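Local coordinates for protein nucleoporin NUP82 (Saccharomyces cerevisiae, PDB 3PBP) that serves as a structural component of the yeast nuclear pore complex, its N-terminal domain taking part in the interaction with NUP116, at residues A[140-152]-A[155-169]. The protein carries 1 engineered substitution. Residues are numbered along the deposited sequence; the frame is centred on the assembly and turned at random.
Sequences SCIVVLKEDDTIT and DILNSQEKPIVLNKP
Asp-149 O, a backbone acceptor in the loop 147-150 that joins strands 141-146 and 151-155, takes a nearly straight bond from the carboxamide of Asn-167, with ND2 2.6 Å from that oxygen and the oxygen close to the amide plane. CG lies anti to the backbone N of Asn-167 (chi1 -158°), which swings the amide across to the loop; an asparagine suits the spot because it tolerates the left-handed backbone found here and its short side chain lets the same ND2 also donate to Val-179 O. Next to it the antiparallel strands 151-155 and 164-166 join through the hydrogen-bonded pair Ile-151 and Leu-166: Ile-151 N gives to Leu-166 O at 3.0 Å, and Leu-166 N returns a bond to Ile-151 O at 2.8 Å. In the non-hydrogen-bonded pair that follows, beta-branched Thr-152 and Val-165 lie side by side on one face of the sheet, their CG2 atoms 3.8 Å apart.

At the other end of the contact, just before strand 141-146, Ser-140 O receives Ile-156 N at 2.8 Å, bent to 134° at the hydrogen. Asp-155 begins a type I turn, and its OD1 accepts Leu-157 N at 3.0 Å, an Asx turn, while OD2 meets Ser-214 OG. With an alanine here, Leu-157 N and Ser-214 OG would probably lose their carboxylate partners, leaving the turn less firmly set. Beyond it Ile-142 and Ile-156 cross at about a right angle, CG2 of the first touching CD1 of the second at 3.5 Å, an apolar contact that suits two buried isoleucines.

The contact spans inner strands 141-146 and 151-155 and edge strand 164-166 of one four-stranded beta-propeller blade, where both isoleucines pack on Phe-132 of its first strand, 127-132, and Phe-112 of strand 110-115, outermost in the preceding blade.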
loop_
_atom_site.group_PDB
_atom_site.type_symbol
_atom_site.label_atom_id
_atom_site.label_comp_id
_atom_site.label_asym_id
_atom_site.label_seq_id
_atom_site.Cartn_x
_atom_site.Cartn_y
_atom_site.Cartn_z
ATOM N N SER A 140 7.775 -16.963 3.868
ATOM C CA SER A 140 9.072 -16.367 4.192
ATOM C C SER A 140 9.257 -14.875 4.003
ATOM O O SER A 140 10.379 -14.382 4.135
ATOM C CB SER A 140 10.172 -17.075 3.403
ATOM O OG SER A 140 9.929 -16.958 2.012
ATOM N N CYS A 141 8.191 -14.143 3.711
ATOM C CA CYS A 141 8.353 -12.715 3.500
ATOM C C CYS A 141 7.414 -11.815 4.312
ATOM O O CYS A 141 6.197 -11.979 4.266
ATOM C CB CYS A 141 8.197 -12.425 2.012
ATOM S SG CYS A 141 8.265 -10.684 1.580
ATOM N N ILE A 142 7.976 -10.874 5.071
ATOM C CA ILE A 142 7.135 -9.958 5.831
ATOM C C ILE A 142 7.311 -8.536 5.309
ATOM O O ILE A 142 8.420 -8.087 5.003
ATOM C CB ILE A 142 7.417 -9.977 7.366
ATOM C CG1 ILE A 142 8.849 -9.530 7.661
ATOM C CG2 ILE A 142 7.123 -11.358 7.929
ATOM C CD1 ILE A 142 9.103 -9.315 9.138
ATOM N N VAL A 143 6.192 -7.838 5.193
ATOM C CA VAL A 143 6.194 -6.482 4.683
ATOM C C VAL A 143 6.056 -5.539 5.862
ATOM O O VAL A 143 5.123 -5.663 6.658
ATOM C CB VAL A 143 5.032 -6.300 3.699
ATOM C CG1 VAL A 143 5.078 -4.924 3.055
ATOM C CG2 VAL A 143 5.096 -7.387 2.662
ATOM N N VAL A 144 6.984 -4.596 5.981
ATOM C CA VAL A 144 6.960 -3.670 7.104
ATOM C C VAL A 144 6.813 -2.208 6.703
ATOM O O VAL A 144 7.625 -1.681 5.940
ATOM C CB VAL A 144 8.250 -3.845 7.970
ATOM C CG1 VAL A 144 8.222 -2.899 9.162
ATOM C CG2 VAL A 144 8.368 -5.295 8.442
ATOM N N LEU A 145 5.771 -1.562 7.217
ATOM C CA LEU A 145 5.534 -0.144 6.957
ATOM C C LEU A 145 5.970 0.647 8.198
ATOM O O LEU A 145 5.537 0.341 9.319
ATOM C CB LEU A 145 4.048 0.120 6.690
ATOM C CG LEU A 145 3.668 1.600 6.683
ATOM C CD1 LEU A 145 4.173 2.229 5.393
ATOM C CD2 LEU A 145 2.165 1.767 6.808
ATOM N N LYS A 146 6.821 1.654 8.007
ATOM C CA LYS A 146 7.287 2.475 9.137
ATOM C C LYS A 146 6.684 3.893 9.121
ATOM O O LYS A 146 6.066 4.290 8.131
ATOM C CB LYS A 146 8.822 2.552 9.118
ATOM C CG LYS A 146 9.509 1.243 9.485
ATOM C CD LYS A 146 11.005 1.288 9.205
ATOM C CE LYS A 146 11.689 0.016 9.684
ATOM N NZ LYS A 146 13.043 -0.121 9.103
ATOM N N GLU A 147 6.844 4.646 10.215
ATOM C CA GLU A 147 6.338 6.023 10.279
ATOM C C GLU A 147 6.911 6.770 9.084
ATOM O O GLU A 147 6.361 7.764 8.610
ATOM C CB GLU A 147 6.791 6.698 11.560
ATOM C CG GLU A 147 6.170 6.109 12.797
ATOM C CD GLU A 147 4.662 6.033 12.689
ATOM O OE1 GLU A 147 4.054 7.028 12.224
ATOM O OE2 GLU A 147 4.084 4.987 13.070
ATOM N N ASP A 148 8.043 6.247 8.624
ATOM C CA ASP A 148 8.801 6.716 7.471
ATOM C C ASP A 148 7.954 6.867 6.213
ATOM O O ASP A 148 8.214 7.734 5.380
ATOM C CB ASP A 148 9.851 5.670 7.133
ATOM C CG ASP A 148 11.224 6.141 7.369
ATOM O OD1 ASP A 148 11.431 7.361 7.260
ATOM O OD2 ASP A 148 12.099 5.290 7.646
ATOM N N ASP A 149 6.972 5.972 6.089
ATOM C CA ASP A 149 6.093 5.841 4.927
ATOM C C ASP A 149 6.927 4.943 4.015
ATOM O O ASP A 149 6.647 4.743 2.837
ATOM C CB ASP A 149 5.797 7.186 4.254
ATOM C CG ASP A 149 4.777 8.003 5.021
ATOM O OD1 ASP A 149 3.792 7.404 5.517
ATOM O OD2 ASP A 149 4.960 9.241 5.116
ATOM N N THR A 150 7.971 4.403 4.617
ATOM C CA THR A 150 8.889 3.513 3.960
ATOM C C THR A 150 8.283 2.100 4.104
ATOM O O THR A 150 7.694 1.771 5.144
ATOM C CB THR A 150 10.286 3.630 4.655
ATOM O OG1 THR A 150 11.315 3.296 3.722
ATOM C CG2 THR A 150 10.385 2.705 5.869
ATOM N N ILE A 151 8.396 1.280 3.062
ATOM C CA ILE A 151 7.859 -0.087 3.104
ATOM C C ILE A 151 9.007 -1.058 2.846
ATOM O O ILE A 151 9.666 -0.993 1.811
ATOM C CB ILE A 151 6.746 -0.281 2.046
ATOM C CG1 ILE A 151 5.619 0.736 2.293
ATOM C CG2 ILE A 151 6.206 -1.709 2.111
ATOM C CD1 ILE A 151 4.625 0.861 1.158
ATOM N N THR A 152 9.241 -1.963 3.786
ATOM C CA THR A 152 10.350 -2.909 3.672
ATOM C C THR A 152 9.959 -4.391 3.643
ATOM O O THR A 152 9.028 -4.827 4.335
ATOM C CB THR A 152 11.337 -2.700 4.856
ATOM O OG1 THR A 152 11.556 -1.295 5.043
ATOM C CG2 THR A 152 12.663 -3.400 4.591
ATOM N N ASP A 155 13.307 -11.124 4.294
ATOM C CA ASP A 155 13.229 -12.530 3.983
ATOM C C ASP A 155 13.526 -13.282 5.278
ATOM O O ASP A 155 14.680 -13.454 5.668
ATOM C CB ASP A 155 14.244 -12.926 2.929
ATOM C CG ASP A 155 14.032 -14.357 2.442
ATOM O OD1 ASP A 155 13.704 -15.231 3.277
ATOM O OD2 ASP A 155 14.195 -14.611 1.227
ATOM N N ILE A 156 12.459 -13.703 5.944
ATOM C CA ILE A 156 12.516 -14.446 7.196
ATOM C C ILE A 156 13.485 -15.639 7.213
ATOM O O ILE A 156 14.079 -15.944 8.248
ATOM C CB ILE A 156 11.104 -14.961 7.536
ATOM C CG1 ILE A 156 10.268 -13.829 8.111
ATOM C CG2 ILE A 156 11.172 -16.127 8.476
ATOM C CD1 ILE A 156 8.885 -14.290 8.497
ATOM N N LEU A 157 13.646 -16.307 6.074
ATOM C CA LEU A 157 14.499 -17.489 5.994
ATOM C C LEU A 157 15.853 -17.330 5.308
ATOM O O LEU A 157 16.442 -18.329 4.899
ATOM C CB LEU A 157 13.748 -18.613 5.275
ATOM C CG LEU A 157 12.335 -18.932 5.741
ATOM C CD1 LEU A 157 11.770 -20.042 4.889
ATOM C CD2 LEU A 157 12.355 -19.334 7.195
ATOM N N ASN A 158 16.373 -16.116 5.175
ATOM C CA ASN A 158 17.648 -15.987 4.479
ATOM C C ASN A 158 18.415 -14.713 4.802
ATOM O O ASN A 158 18.040 -13.629 4.347
ATOM C CB ASN A 158 17.399 -16.076 2.968
ATOM C CG ASN A 158 18.644 -16.433 2.188
ATOM O OD1 ASN A 158 19.637 -15.701 2.202
ATOM N ND2 ASN A 158 18.599 -17.567 1.496
ATOM N N SER A 159 19.493 -14.847 5.576
ATOM C CA SER A 159 20.319 -13.697 5.954
ATOM C C SER A 159 21.208 -13.241 4.808
ATOM O O SER A 159 21.794 -12.155 4.864
ATOM C CB SER A 159 21.189 -14.025 7.161
ATOM O OG SER A 159 20.392 -14.246 8.305
ATOM N N GLN A 160 21.309 -14.080 3.777
ATOM C CA GLN A 160 22.107 -13.764 2.590
ATOM C C GLN A 160 21.231 -12.921 1.659
ATOM O O GLN A 160 21.421 -12.911 0.440
ATOM C CB GLN A 160 22.522 -15.049 1.872
ATOM C CG GLN A 160 22.902 -16.185 2.808
ATOM C CD GLN A 160 23.132 -17.492 2.062
ATOM O OE1 GLN A 160 22.305 -17.906 1.242
ATOM N NE2 GLN A 160 24.255 -18.154 2.349
ATOM N N GLU A 161 20.261 -12.234 2.259
ATOM C CA GLU A 161 19.321 -11.372 1.552
ATOM C C GLU A 161 19.204 -10.059 2.312
ATOM O O GLU A 161 18.688 -10.031 3.427
ATOM C CB GLU A 161 17.945 -12.040 1.485
ATOM C CG GLU A 161 17.854 -13.176 0.481
ATOM C CD GLU A 161 17.203 -12.750 -0.832
ATOM O OE1 GLU A 161 17.523 -11.652 -1.343
ATOM O OE2 GLU A 161 16.373 -13.522 -1.356
ATOM N N LYS A 162 19.697 -8.975 1.721
ATOM C CA LYS A 162 19.618 -7.676 2.376
ATOM C C LYS A 162 18.206 -7.175 2.171
ATOM O O LYS A 162 17.715 -7.143 1.045
ATOM C CB LYS A 162 20.629 -6.713 1.762
ATOM C CG LYS A 162 22.013 -7.338 1.662
ATOM C CD LYS A 162 23.134 -6.316 1.481
ATOM C CE LYS A 162 24.499 -7.015 1.523
ATOM N NZ LYS A 162 25.627 -6.049 1.680
ATOM N N PRO A 163 17.523 -6.784 3.260
ATOM C CA PRO A 163 16.145 -6.294 3.135
ATOM C C PRO A 163 15.945 -5.302 1.990
ATOM O O PRO A 163 16.846 -4.539 1.654
ATOM C CB PRO A 163 15.858 -5.693 4.519
ATOM C CG PRO A 163 17.217 -5.366 5.055
ATOM C CD PRO A 163 18.039 -6.547 4.616
ATOM N N ILE A 164 14.769 -5.336 1.372
ATOM C CA ILE A 164 14.482 -4.427 0.281
ATOM C C ILE A 164 13.613 -3.295 0.789
ATOM O O ILE A 164 12.598 -3.520 1.454
ATOM C CB ILE A 164 13.784 -5.146 -0.864
ATOM C CG1 ILE A 164 14.686 -6.271 -1.364
ATOM C CG2 ILE A 164 13.455 -4.153 -1.990
ATOM C CD1 ILE A 164 14.283 -6.813 -2.688
ATOM N N VAL A 165 14.026 -2.073 0.487
ATOM C CA VAL A 165 13.287 -0.919 0.941
ATOM C C VAL A 165 12.704 -0.171 -0.231
ATOM O O VAL A 165 13.429 0.286 -1.117
ATOM C CB VAL A 165 14.183 0.027 1.755
ATOM C CG1 VAL A 165 13.386 1.236 2.210
ATOM C CG2 VAL A 165 14.748 -0.713 2.954
ATOM N N LEU A 166 11.381 -0.053 -0.224
ATOM C CA LEU A 166 10.669 0.638 -1.275
ATOM C C LEU A 166 10.095 1.904 -0.694
ATOM O O LEU A 166 9.920 2.003 0.523
ATOM C CB LEU A 166 9.546 -0.239 -1.827
ATOM C CG LEU A 166 9.954 -1.622 -2.342
ATOM C CD1 LEU A 166 8.846 -2.174 -3.205
ATOM C CD2 LEU A 166 11.225 -1.531 -3.163
ATOM N N ASN A 167 9.787 2.851 -1.580
ATOM C CA ASN A 167 9.238 4.163 -1.227
ATOM C C ASN A 167 10.204 4.900 -0.290
ATOM O O ASN A 167 9.807 5.450 0.740
ATOM C CB ASN A 167 7.837 4.029 -0.588
ATOM C CG ASN A 167 7.013 5.312 -0.703
ATOM O OD1 ASN A 167 6.947 5.929 -1.770
ATOM N ND2 ASN A 167 6.374 5.710 0.389
ATOM N N LYS A 168 11.483 4.897 -0.670
ATOM C CA LYS A 168 12.530 5.549 0.107
ATOM C C LYS A 168 12.321 7.056 0.114
ATOM O O LYS A 168 11.730 7.620 -0.818
ATOM C CB LYS A 168 13.902 5.246 -0.492
ATOM C CG LYS A 168 14.261 3.779 -0.565
ATOM C CD LYS A 168 15.600 3.604 -1.257
ATOM C CE LYS A 168 15.837 2.158 -1.677
ATOM N NZ LYS A 168 17.010 2.015 -2.596
ATOM N N PRO A 169 12.795 7.735 1.172
ATOM C CA PRO A 169 12.626 9.188 1.231
ATOM C C PRO A 169 13.380 9.884 0.092
ATOM O O PRO A 169 14.382 9.370 -0.414
ATOM C CB PRO A 169 13.180 9.540 2.609
ATOM C CG PRO A 169 12.909 8.303 3.414
ATOM C CD PRO A 169 13.304 7.212 2.450
#